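Local coordinates for protein putative Nitroreductase (PDB 3EO7) that binds flavin mononucleotide and probably acts as a flavin-dependent oxidoreductase of the nitroreductase type, at residues I165-F170 with D220-D225; G211-E216 with E229-V234; C387-L392 with A431-F436. All blocks are in the same frame, centred on the assembly; numbering follows the deposited sequence. Where two conformers were deposited one is given.

Contact 1: residues I165-F170 with D220-D225; sequences IVTAVF and DLLYID
Leu221 makes the first and loosest touch. Leu221 CD2 lies 4.4 Å from Ile165 CD1. Leu222, in the last turn of helix 215-222, carries the contact. It reaches toward strand 162-169 and meets two side chains tip to tip. Leu222 CD1 sits 3.6 Å from Thr167 CG2 and 3.9 Å from Ile165 CG2. The other methyl, Leu222 CD2, lies 4.2 Å from Ile165 CD1. Both branches of this leucine are therefore used. Tyr223 then ends the helix in a Schellman motif. Its phi is positive (64°), and Tyr223 N bonds back to Asp220 O at 3.0 Å. This turn brings Ile224 back to the strand. CG1 of Ile224 lies between the backbone N and the carbonyl carbon (chi1 62°), and the extended chain beyond it sends Ile224 CD1 to within 4.0 Å of Thr167 CG2. The threonine methyl is thus shared by Leu222 and Ile224. Its hydroxyl has a polar partner, the carboxylate of Glu229, so Thr167 serves the apolar contact with CG2 and the polar one with OG1. Ile165 and Thr167 also touch strand 109-115, and Ile165 touches strand 229-239. Leu221 and Ile165 both touch Leu147 of helix 144-150. On the strand's other side, Val166 and Ala168 pack on helix 181-202.

Contact 2: residues G211-E216 with E229-V234; sequences GGFIDE and EGAIAV
Phe213 packs against strand 229-239 through its ring, and this apolar contact is the larger share. CG2 of Val234 lies over one face, 4.2 Å from the centroid of the Phe213 ring and 25° off the normal, a CH-pi contact. The ring edge meets the backbone. Phe213 CZ is 3.4 Å from Ala231 O, which lies in the ring plane, and Phe213 CE1 is 4.1 Å from Ala231 CB. CG of Phe213 stands between its own N and carbonyl carbon (chi1 54°), a position that sends the ring toward the strand. With an alanine here, the Val234 methyl would probably lose its aromatic face and a gap would open beside Ala231.

The polar links run through water. One water donates to Asp215 OD2 and to Ala231 O, both at 2.8 Å. A second donates to Ile232 O at 2.8 Å and weakly to Gly211 O. The carboxylate of Asp215 also forms salt bridges with Arg451 and Arg454, which probably stabilise its negative charge. Arg451 makes a cation-pi contact with Phe213 as well.

Ile232 and Ala233 both face Val166 of the adjoining strand, a classic beta bulge. The contact thus sets the loop leading into helix 215-222 against a bulged inner strand of the antiparallel sheet, within the family's alpha-beta fold.

Contact 3: residues C387-L392 with A431-F436; sequences CGVQGL and AAAVIF
The psi of Cys387 (-28°) turns its own N and the N of Gly388 to the same side, where both meet the carbonyl oxygen of Ala432. Cys387 N and Gly388 N each lie 2.9 Å from Ala432 O. The Gly388 N-H lies in the carbonyl plane, on a lone pair, and its bond is fairly straight at 164°. The Cys387 N-H comes in tilted 35° from that plane. Two donors therefore grip one acceptor.

The side chains add short contacts, mostly with backbone atoms. CB of Ala432 lies 3.2 Å from Gly388 O, a close approach. CB of Cys387 lies 3.8 Å from Ala431 O. CG2 of Val389, beside its backbone N, touches Ala432 O at 3.8 Å and Ala433 CB at 4.3 Å. Val389 also packs on Phe347 of helix 347-358, while Cys387 touches Arg415 and Leu418 of helix 415-421.

Beyond Val389 the chain reverses in a type II beta turn, closed by Leu392 N to Val389 O at 3.0 Å. On the other edge of their strand, Ala432 and Ala433 both face Leu507 of strand 500-508, a classic beta bulge. The arrangement is the irregular end of antiparallel strand pairing between 381-390 and 433-439, in the mixed sheet of the second nitroreductase-like half.

In the fold
All three contacts are largely buried, but they belong to two halves of the chain. Contacts 1 and 2 are neighbours, with centres about 8 Å apart. Both set helix 215-222 or its approach against one antiparallel sheet, on its adjacent strands 162-169 and 229-239. Backbone pairing of Val166 with Ala233 joins them directly. Contact 3 lies on the opposite side of the chain's centre, about 40 Å from contact 1 between centres, in the second nitroreductase-like half of the chain. The chemistry follows the elements. Contact 1 is aliphatic, contact 2 adds an aromatic ring and bridging waters, and contact 3, between paired strands, rests on backbone hydrogen bonds.

Contact 1: residues I165-F170 with D220-D225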
ATOM      1  N   ILE A 165       0.818  14.299   1.057  1.00 13.62           N
ATOM      2  CA  ILE A 165       1.117  13.665   2.323  1.00 14.68           C
ATOM      3  C   ILE A 165      -0.065  12.749   2.584  1.00 14.96           C
ATOM      4  O   ILE A 165      -1.234  13.172   2.464  1.00 15.20           O
ATOM      5  CB  ILE A 165       1.348  14.648   3.489  1.00 16.32           C
ATOM      6  CG1 ILE A 165       2.508  15.610   3.143  1.00 14.45           C
ATOM      7  CG2 ILE A 165       1.585  13.845   4.790  1.00 16.03           C
ATOM      8  CD1 ILE A 165       2.793  16.661   4.253  1.00 17.34           C
ATOM      9  N   VAL A 166       0.235  11.504   2.950  1.00 13.95           N
ATOM     10  CA  VAL A 166      -0.794  10.524   3.281  1.00 14.38           C
ATOM     11  C   VAL A 166      -0.744  10.311   4.774  1.00 15.66           C
ATOM     12  O   VAL A 166       0.316   9.990   5.334  1.00 16.28           O
ATOM     13  CB  VAL A 166      -0.635   9.167   2.588  1.00 15.42           C
ATOM     14  CG1 VAL A 166      -1.828   8.228   2.950  1.00 15.98           C
ATOM     15  CG2 VAL A 166      -0.573   9.351   1.095  1.00 15.34           C
ATOM     16  N   THR A 167      -1.890  10.520   5.412  1.00 15.16           N
ATOM     17  CA  THR A 167      -2.018  10.258   6.823  1.00 15.40           C
ATOM     18  C   THR A 167      -3.005   9.104   7.030  1.00 16.10           C
ATOM     19  O   THR A 167      -3.704   8.679   6.079  1.00 15.98           O
ATOM     20  CB  THR A 167      -2.619  11.459   7.559  1.00 13.80           C
ATOM     21  OG1 THR A 167      -3.988  11.634   7.155  1.00 16.28           O
ATOM     22  CG2 THR A 167      -1.798  12.742   7.363  1.00 14.46           C
ATOM     23  N   ALA A 168      -3.059   8.628   8.277  1.00 14.60           N
ATOM     24  CA  ALA A 168      -4.008   7.587   8.713  1.00 15.49           C
ATOM     25  C   ALA A 168      -4.849   8.164   9.851  1.00 14.53           C
ATOM     26  O   ALA A 168      -4.283   8.723  10.814  1.00 16.60           O
ATOM     27  CB  ALA A 168      -3.270   6.281   9.202  1.00 17.09           C
ATOM     28  N   VAL A 169      -6.178   8.045   9.731  1.00 15.36           N
ATOM     29  CA  VAL A 169      -7.138   8.423  10.788  1.00 16.40           C
ATOM     30  C   VAL A 169      -7.402   7.074  11.476  1.00 16.55           C
ATOM     31  O   VAL A 169      -8.136   6.191  10.973  1.00 16.65           O
ATOM     32  CB  VAL A 169      -8.423   9.067  10.237  1.00 16.25           C
ATOM     33  CG1 VAL A 169      -9.359   9.378  11.372  1.00 16.14           C
ATOM     34  CG2 VAL A 169      -8.088  10.345   9.426  1.00 16.74           C
ATOM     35  N   PHE A 170      -6.739   6.885  12.608  1.00 15.35           N
ATOM     36  CA  PHE A 170      -6.654   5.566  13.230  1.00 17.02           C
ATOM     37  C   PHE A 170      -7.978   4.884  13.502  1.00 15.36           C
ATOM     38  O   PHE A 170      -8.140   3.698  13.189  1.00 16.53           O
ATOM     39  CB  PHE A 170      -5.866   5.645  14.531  1.00 17.92           C
ATOM     40  CG  PHE A 170      -4.534   6.344  14.388  1.00 17.12           C
ATOM     41  CD1 PHE A 170      -3.549   5.874  13.497  1.00 14.40           C
ATOM     42  CD2 PHE A 170      -4.263   7.457  15.142  1.00 18.64           C
ATOM     43  CE1 PHE A 170      -2.340   6.533  13.383  1.00 18.55           C
ATOM     44  CE2 PHE A 170      -3.050   8.115  15.010  1.00 17.20           C
ATOM     45  CZ  PHE A 170      -2.108   7.646  14.128  1.00 16.96           C
ATOM     46  N   ASP A 220       2.186  18.501  13.010  1.00 16.28           N
ATOM     47  CA  ASP A 220       1.965  19.900  13.369  1.00 16.75           C
ATOM     48  C   ASP A 220       1.693  20.759  12.126  1.00 18.33           C
ATOM     49  O   ASP A 220       0.803  21.636  12.136  1.00 16.01           O
ATOM     50  CB  ASP A 220       3.184  20.460  14.121  1.00 16.97           C
ATOM     51  CG  ASP A 220       3.302  19.958  15.581  1.00 22.56           C
ATOM     52  OD1 ASP A 220       2.393  19.260  16.092  1.00 25.69           O
ATOM     53  OD2 ASP A 220       4.333  20.294  16.219  1.00 23.29           O
ATOM     54  N   LEU A 221       2.494  20.533  11.088  1.00 18.51           N
ATOM     55  CA  LEU A 221       2.432  21.283   9.806  1.00 19.85           C
ATOM     56  C   LEU A 221       1.052  21.161   9.171  1.00 21.02           C
ATOM     57  O   LEU A 221       0.482  22.145   8.715  1.00 18.18           O
ATOM     58  CB  LEU A 221       3.561  20.787   8.858  1.00 22.52           C
ATOM     59  CG  LEU A 221       3.550  21.262   7.397  1.00 24.91           C
ATOM     60  CD1 LEU A 221       4.977  21.350   6.810  1.00 37.28           C
ATOM     61  CD2 LEU A 221       2.735  20.416   6.523  1.00 22.57           C
ATOM     62  N   LEU A 222       0.483  19.958   9.214  1.00 18.32           N
ATOM     63  CA  LEU A 222      -0.868  19.697   8.703  1.00 16.77           C
ATOM     64  C   LEU A 222      -2.015  20.160   9.601  1.00 17.36           C
ATOM     65  O   LEU A 222      -3.166  20.211   9.152  1.00 17.43           O
ATOM     66  CB  LEU A 222      -1.053  18.208   8.468  1.00 18.27           C
ATOM     67  CG  LEU A 222      -0.234  17.634   7.320  1.00 20.40           C
ATOM     68  CD1 LEU A 222      -0.408  16.091   7.303  1.00 22.37           C
ATOM     69  CD2 LEU A 222      -0.662  18.295   5.992  1.00 18.72           C
ATOM     70  N   TYR A 223      -1.675  20.457  10.852  0.50 16.18           N
ATOM     71  CA  TYR A 223      -2.608  20.905  11.895  0.50 18.72           C
ATOM     72  C   TYR A 223      -3.644  19.834  12.248  0.50 17.65           C
ATOM     73  O   TYR A 223      -4.832  20.121  12.442  0.50 19.01           O
ATOM     74  CB  TYR A 223      -3.266  22.237  11.539  0.50 21.32           C
ATOM     75  CG  TYR A 223      -3.749  22.978  12.766  0.50 25.87           C
ATOM     76  CD1 TYR A 223      -2.836  23.494  13.683  0.50 31.79           C
ATOM     77  CD2 TYR A 223      -5.105  23.155  13.017  0.50 32.28           C
ATOM     78  CE1 TYR A 223      -3.266  24.162  14.823  0.50 35.61           C
ATOM     79  CE2 TYR A 223      -5.541  23.824  14.149  0.50 33.72           C
ATOM     80  CZ  TYR A 223      -4.618  24.317  15.046  0.50 30.93           C
ATOM     81  OH  TYR A 223      -5.049  24.981  16.166  0.50 37.77           O
ATOM     82  N   ILE A 224      -3.160  18.605  12.384  1.00 16.94           N
ATOM     83  CA  ILE A 224      -3.991  17.469  12.721  1.00 16.67           C
ATOM     84  C   ILE A 224      -3.717  17.021  14.166  1.00 19.22           C
ATOM     85  O   ILE A 224      -2.630  17.262  14.727  1.00 18.79           O
ATOM     86  CB  ILE A 224      -3.797  16.297  11.719  1.00 18.71           C
ATOM     87  CG1 ILE A 224      -2.362  15.763  11.725  1.00 18.63           C
ATOM     88  CG2 ILE A 224      -4.285  16.743  10.344  1.00 17.17           C
ATOM     89  CD1 ILE A 224      -2.139  14.567  10.866  1.00 17.69           C
ATOM     90  N   ASP A 225      -4.694  16.364  14.767  1.00 16.45           N
ATOM     91  CA  ASP A 225      -4.572  15.868  16.133  1.00 17.28           C
ATOM     92  C   ASP A 225      -3.804  14.557  16.074  1.00 15.98           C
ATOM     93  O   ASP A 225      -4.337  13.555  15.611  1.00 15.59           O
ATOM     94  CB  ASP A 225      -5.983  15.646  16.702  1.00 16.37           C
ATOM     95  CG  ASP A 225      -5.991  15.067  18.072  1.00 21.16           C
ATOM     96  OD1 ASP A 225      -4.953  14.620  18.560  1.00 16.10           O
ATOM     97  OD2 ASP A 225      -7.091  14.999  18.676  1.00 21.34           O
TER

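Contact 2: residues G211-E216 with E229-V234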
ATOM      1  N   GLY A 211       9.599   8.219   3.696  1.00 16.36           N
ATOM      2  CA  GLY A 211       9.123   7.597   4.910  1.00 16.33           C
ATOM      3  C   GLY A 211       9.817   8.082   6.162  1.00 18.08           C
ATOM      4  O   GLY A 211       9.305   7.843   7.259  1.00 20.88           O
ATOM      5  N   GLY A 212      10.998   8.659   5.989  1.00 18.12           N
ATOM      6  CA  GLY A 212      11.835   9.212   7.038  1.00 19.52           C
ATOM      7  C   GLY A 212      11.600  10.693   7.258  1.00 18.57           C
ATOM      8  O   GLY A 212      12.068  11.548   6.505  1.00 20.60           O
ATOM      9  N   PHE A 213      10.810  10.998   8.283  1.00 16.24           N
ATOM     10  CA  PHE A 213      10.475  12.384   8.606  1.00 16.14           C
ATOM     11  C   PHE A 213      10.148  12.469  10.099  1.00 16.65           C
ATOM     12  O   PHE A 213       9.856  11.460  10.721  1.00 16.01           O
ATOM     13  CB  PHE A 213       9.290  12.883   7.747  1.00 16.07           C
ATOM     14  CG  PHE A 213       8.069  12.001   7.822  1.00 15.81           C
ATOM     15  CD1 PHE A 213       7.219  12.058   8.918  1.00 15.79           C
ATOM     16  CD2 PHE A 213       7.777  11.115   6.811  1.00 15.62           C
ATOM     17  CE1 PHE A 213       6.106  11.231   8.989  1.00 16.49           C
ATOM     18  CE2 PHE A 213       6.670  10.275   6.863  1.00 17.38           C
ATOM     19  CZ  PHE A 213       5.822  10.337   7.955  1.00 15.92           C
ATOM     20  N   ILE A 214      10.166  13.690  10.623  1.00 14.91           N
ATOM     21  CA  ILE A 214       9.868  13.994  12.017  1.00 15.46           C
ATOM     22  C   ILE A 214       8.348  14.048  12.146  1.00 14.15           C
ATOM     23  O   ILE A 214       7.699  15.023  11.750  1.00 15.72           O
ATOM     24  CB  ILE A 214      10.542  15.316  12.496  1.00 16.88           C
ATOM     25  CG1 ILE A 214      12.069  15.237  12.269  1.00 19.92           C
ATOM     26  CG2 ILE A 214      10.205  15.584  13.957  1.00 17.37           C
ATOM     27  CD1 ILE A 214      12.805  16.584  12.461  1.00 17.74           C
ATOM     28  N   ASP A 215       7.783  12.954  12.652  1.00 14.38           N
ATOM     29  CA  ASP A 215       6.312  12.838  12.749  1.00 13.64           C
ATOM     30  C   ASP A 215       5.670  14.039  13.404  1.00 15.55           C
ATOM     31  O   ASP A 215       4.698  14.572  12.887  1.00 13.74           O
ATOM     32  CB  ASP A 215       5.882  11.559  13.465  1.00 16.02           C
ATOM     33  CG  ASP A 215       6.417  10.305  12.793  1.00 15.25           C
ATOM     34  OD1 ASP A 215       7.650  10.061  12.876  1.00 16.48           O
ATOM     35  OD2 ASP A 215       5.600   9.568  12.213  1.00 17.87           O
ATOM     36  N   GLU A 216       6.217  14.444  14.545  1.00 16.23           N
ATOM     37  CA  GLU A 216       5.681  15.578  15.293  1.00 15.30           C
ATOM     38  C   GLU A 216       5.547  16.822  14.394  1.00 15.30           C
ATOM     39  O   GLU A 216       4.551  17.555  14.452  1.00 16.68           O
ATOM     40  CB  GLU A 216       6.588  15.884  16.491  1.00 15.84           C
ATOM     41  CG  GLU A 216       6.081  17.012  17.375  1.00 19.64           C
ATOM     42  CD  GLU A 216       6.992  17.335  18.541  1.00 16.29           C
ATOM     43  OE1 GLU A 216       8.129  16.819  18.634  1.00 21.00           O
ATOM     44  OE2 GLU A 216       6.561  18.161  19.370  1.00 22.37           O
ATOM     45  N   GLU A 229      -4.817  11.112  14.198  1.00 14.38           N
ATOM     46  CA  GLU A 229      -4.382  11.034  12.808  1.00 13.15           C
ATOM     47  C   GLU A 229      -2.896  11.263  12.755  1.00 17.23           C
ATOM     48  O   GLU A 229      -2.350  11.990  13.575  1.00 18.78           O
ATOM     49  CB  GLU A 229      -5.124  12.095  12.001  1.00 13.66           C
ATOM     50  CG  GLU A 229      -4.931  12.052  10.505  1.00 13.61           C
ATOM     51  CD  GLU A 229      -5.676  13.164   9.761  1.00 14.74           C
ATOM     52  OE1 GLU A 229      -6.549  13.874  10.400  1.00 16.04           O
ATOM     53  OE2 GLU A 229      -5.402  13.358   8.538  1.00 16.82           O
ATOM     54  N   GLY A 230      -2.209  10.566  11.859  1.00 15.40           N
ATOM     55  CA  GLY A 230      -0.772  10.786  11.729  1.00 15.82           C
ATOM     56  C   GLY A 230      -0.247  10.491  10.345  1.00 15.75           C
ATOM     57  O   GLY A 230      -0.646   9.527   9.700  1.00 15.69           O
ATOM     58  N   ALA A 231       0.639  11.359   9.888  1.00 16.60           N
ATOM     59  CA  ALA A 231       1.313  11.200   8.613  1.00 16.01           C
ATOM     60  C   ALA A 231       2.155   9.917   8.587  1.00 15.30           C
ATOM     61  O   ALA A 231       2.882   9.629   9.541  1.00 17.39           O
ATOM     62  CB  ALA A 231       2.225  12.408   8.374  1.00 13.20           C
ATOM     63  N   ILE A 232       2.033   9.136   7.511  1.00 15.32           N
ATOM     64  CA  ILE A 232       2.888   7.960   7.361  1.00 15.08           C
ATOM     65  C   ILE A 232       3.703   7.931   6.056  1.00 16.85           C
ATOM     66  O   ILE A 232       4.589   7.099   5.903  1.00 16.41           O
ATOM     67  CB  ILE A 232       2.171   6.621   7.674  1.00 15.60           C
ATOM     68  CG1 ILE A 232       0.914   6.471   6.832  1.00 16.57           C
ATOM     69  CG2 ILE A 232       1.881   6.537   9.199  1.00 18.26           C
ATOM     70  CD1 ILE A 232       0.167   5.124   7.027  1.00 14.45           C
ATOM     71  N   ALA A 233       3.406   8.838   5.129  1.00 15.68           N
ATOM     72  CA  ALA A 233       4.190   8.975   3.919  1.00 14.61           C
ATOM     73  C   ALA A 233       4.091  10.412   3.392  1.00 14.10           C
ATOM     74  O   ALA A 233       3.006  10.985   3.341  1.00 16.05           O
ATOM     75  CB  ALA A 233       3.749   7.972   2.810  1.00 13.70           C
ATOM     76  N   VAL A 234       5.246  10.958   3.017  1.00 14.33           N
ATOM     77  CA  VAL A 234       5.402  12.273   2.391  1.00 15.12           C
ATOM     78  C   VAL A 234       5.915  11.990   0.968  1.00 15.17           C
ATOM     79  O   VAL A 234       6.874  11.250   0.793  1.00 16.71           O
ATOM     80  CB  VAL A 234       6.326  13.214   3.182  1.00 16.97           C
ATOM     81  CG1 VAL A 234       6.572  14.530   2.406  1.00 15.20           C
ATOM     82  CG2 VAL A 234       5.723  13.511   4.604  1.00 13.54           C
TER
HETATM   83  O   HOH W   1       6.226   6.676   8.126  1.00 15.76           O
HETATM   84  O   HOH W   2       2.874  10.295  12.263  1.00 14.16           O

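Contact 3: residues C387-L392 with A431-F436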
ATOM      1  N   CYS A 387      -2.501 -23.719  -6.260  1.00 15.04           N
ATOM      2  CA  CYS A 387      -3.474 -24.793  -6.227  1.00 16.59           C
ATOM      3  C   CYS A 387      -4.073 -25.098  -7.571  1.00 16.53           C
ATOM      4  O   CYS A 387      -4.487 -26.226  -7.794  1.00 17.13           O
ATOM      5  CB  CYS A 387      -4.613 -24.466  -5.273  1.00 16.99           C
ATOM      6  SG  CYS A 387      -4.001 -24.283  -3.576  1.00 21.27           S
ATOM      7  N   GLY A 388      -4.141 -24.102  -8.446  1.00 17.81           N
ATOM      8  CA  GLY A 388      -4.736 -24.265  -9.766  1.00 16.74           C
ATOM      9  C   GLY A 388      -4.129 -23.404 -10.837  1.00 14.64           C
ATOM     10  O   GLY A 388      -4.757 -22.479 -11.313  1.00 18.24           O
ATOM     11  N   VAL A 389      -2.890 -23.691 -11.216  1.00 16.37           N
ATOM     12  CA  VAL A 389      -2.215 -22.970 -12.276  1.00 15.67           C
ATOM     13  C   VAL A 389      -1.826 -24.022 -13.281  1.00 18.95           C
ATOM     14  O   VAL A 389      -1.031 -24.929 -12.983  1.00 18.77           O
ATOM     15  CB  VAL A 389      -1.013 -22.141 -11.788  1.00 14.91           C
ATOM     16  CG1 VAL A 389      -0.271 -21.520 -13.004  1.00 16.85           C
ATOM     17  CG2 VAL A 389      -1.473 -21.081 -10.796  1.00 15.89           C
ATOM     18  N   GLN A 390      -2.424 -23.983 -14.469  0.50 19.32           N
ATOM     19  CA  GLN A 390      -2.104 -25.042 -15.418  0.50 20.60           C
ATOM     20  C   GLN A 390      -0.634 -24.965 -15.777  0.50 21.01           C
ATOM     21  O   GLN A 390      -0.053 -23.895 -15.924  0.50 21.28           O
ATOM     22  CB  GLN A 390      -2.989 -25.072 -16.661  0.50 23.08           C
ATOM     23  CG  GLN A 390      -2.869 -23.908 -17.563  0.50 27.74           C
ATOM     24  CD  GLN A 390      -3.194 -24.276 -19.006  0.50 25.78           C
ATOM     25  OE1 GLN A 390      -3.907 -25.250 -19.272  0.50 32.14           O
ATOM     26  NE2 GLN A 390      -2.666 -23.500 -19.934  0.50 14.66           N
ATOM     27  N   GLY A 391      -0.032 -26.138 -15.845  1.00 22.62           N
ATOM     28  CA  GLY A 391       1.376 -26.278 -16.126  1.00 25.93           C
ATOM     29  C   GLY A 391       2.285 -26.137 -14.934  1.00 26.67           C
ATOM     30  O   GLY A 391       3.515 -26.208 -15.086  1.00 26.30           O
ATOM     31  N   LEU A 392       1.718 -25.930 -13.747  1.00 21.32           N
ATOM     32  CA  LEU A 392       2.512 -25.830 -12.549  1.00 19.19           C
ATOM     33  C   LEU A 392       1.956 -26.825 -11.525  1.00 19.18           C
ATOM     34  O   LEU A 392       0.741 -26.864 -11.276  1.00 20.36           O
ATOM     35  CB  LEU A 392       2.443 -24.390 -12.007  1.00 20.32           C
ATOM     36  CG  LEU A 392       3.510 -23.808 -11.121  1.00 30.66           C
ATOM     37  CD1 LEU A 392       4.884 -23.976 -11.783  1.00 23.82           C
ATOM     38  CD2 LEU A 392       3.188 -22.334 -10.855  1.00 20.87           C
ATOM     39  N   ALA A 431      -9.030 -19.988  -4.651  1.00 16.89           N
ATOM     40  CA  ALA A 431      -7.967 -19.325  -5.378  1.00 15.34           C
ATOM     41  C   ALA A 431      -7.157 -20.328  -6.232  1.00 15.15           C
ATOM     42  O   ALA A 431      -6.942 -21.486  -5.836  1.00 17.00           O
ATOM     43  CB  ALA A 431      -7.023 -18.645  -4.387  1.00 16.99           C
ATOM     44  N   ALA A 432      -6.689 -19.832  -7.362  1.00 14.95           N
ATOM     45  CA  ALA A 432      -5.761 -20.545  -8.222  1.00 15.45           C
ATOM     46  C   ALA A 432      -4.361 -20.460  -7.587  1.00 16.30           C
ATOM     47  O   ALA A 432      -3.576 -21.407  -7.656  1.00 15.90           O
ATOM     48  CB  ALA A 432      -5.763 -19.923  -9.657  1.00 15.18           C
ATOM     49  N   ALA A 433      -4.037 -19.296  -7.021  1.00 17.77           N
ATOM     50  CA  ALA A 433      -2.742 -19.057  -6.375  1.00 16.26           C
ATOM     51  C   ALA A 433      -2.934 -18.025  -5.275  1.00 14.83           C
ATOM     52  O   ALA A 433      -3.802 -17.140  -5.365  1.00 16.89           O
ATOM     53  CB  ALA A 433      -1.715 -18.554  -7.376  1.00 15.79           C
ATOM     54  N   VAL A 434      -2.091 -18.124  -4.267  1.00 14.90           N
ATOM     55  CA  VAL A 434      -2.153 -17.224  -3.117  1.00 13.95           C
ATOM     56  C   VAL A 434      -0.738 -16.729  -2.851  1.00 16.42           C
ATOM     57  O   VAL A 434       0.178 -17.542  -2.632  1.00 17.33           O
ATOM     58  CB  VAL A 434      -2.754 -17.901  -1.902  1.00 14.50           C
ATOM     59  CG1 VAL A 434      -2.779 -16.883  -0.707  1.00 17.41           C
ATOM     60  CG2 VAL A 434      -4.194 -18.432  -2.186  1.00 15.94           C
ATOM     61  N   ILE A 435      -0.542 -15.417  -2.938  1.00 14.65           N
ATOM     62  CA  ILE A 435       0.767 -14.818  -2.722  1.00 15.30           C
ATOM     63  C   ILE A 435       0.950 -14.284  -1.295  1.00 17.23           C
ATOM     64  O   ILE A 435       0.163 -13.468  -0.818  1.00 16.15           O
ATOM     65  CB  ILE A 435       1.013 -13.716  -3.772  1.00 15.66           C
ATOM     66  CG1 ILE A 435       0.949 -14.328  -5.185  1.00 19.53           C
ATOM     67  CG2 ILE A 435       2.363 -13.005  -3.572  1.00 16.40           C
ATOM     68  CD1 ILE A 435       1.128 -13.292  -6.259  1.00 23.34           C
ATOM     69  N   PHE A 436       1.997 -14.767  -0.630  1.00 16.33           N
ATOM     70  CA  PHE A 436       2.340 -14.390   0.732  1.00 15.75           C
ATOM     71  C   PHE A 436       3.561 -13.483   0.732  1.00 18.19           C
ATOM     72  O   PHE A 436       4.597 -13.844   0.197  1.00 16.79           O
ATOM     73  CB  PHE A 436       2.673 -15.626   1.570  1.00 16.56           C
ATOM     74  CG  PHE A 436       1.507 -16.540   1.780  1.00 18.90           C
ATOM     75  CD1 PHE A 436       1.115 -17.436   0.798  1.00 16.50           C
ATOM     76  CD2 PHE A 436       0.757 -16.454   2.932  1.00 18.37           C
ATOM     77  CE1 PHE A 436      -0.024 -18.224   0.988  1.00 17.51           C
ATOM     78  CE2 PHE A 436      -0.361 -17.236   3.119  1.00 18.32           C
ATOM     79  CZ  PHE A 436      -0.751 -18.112   2.147  1.00 15.56           C
TER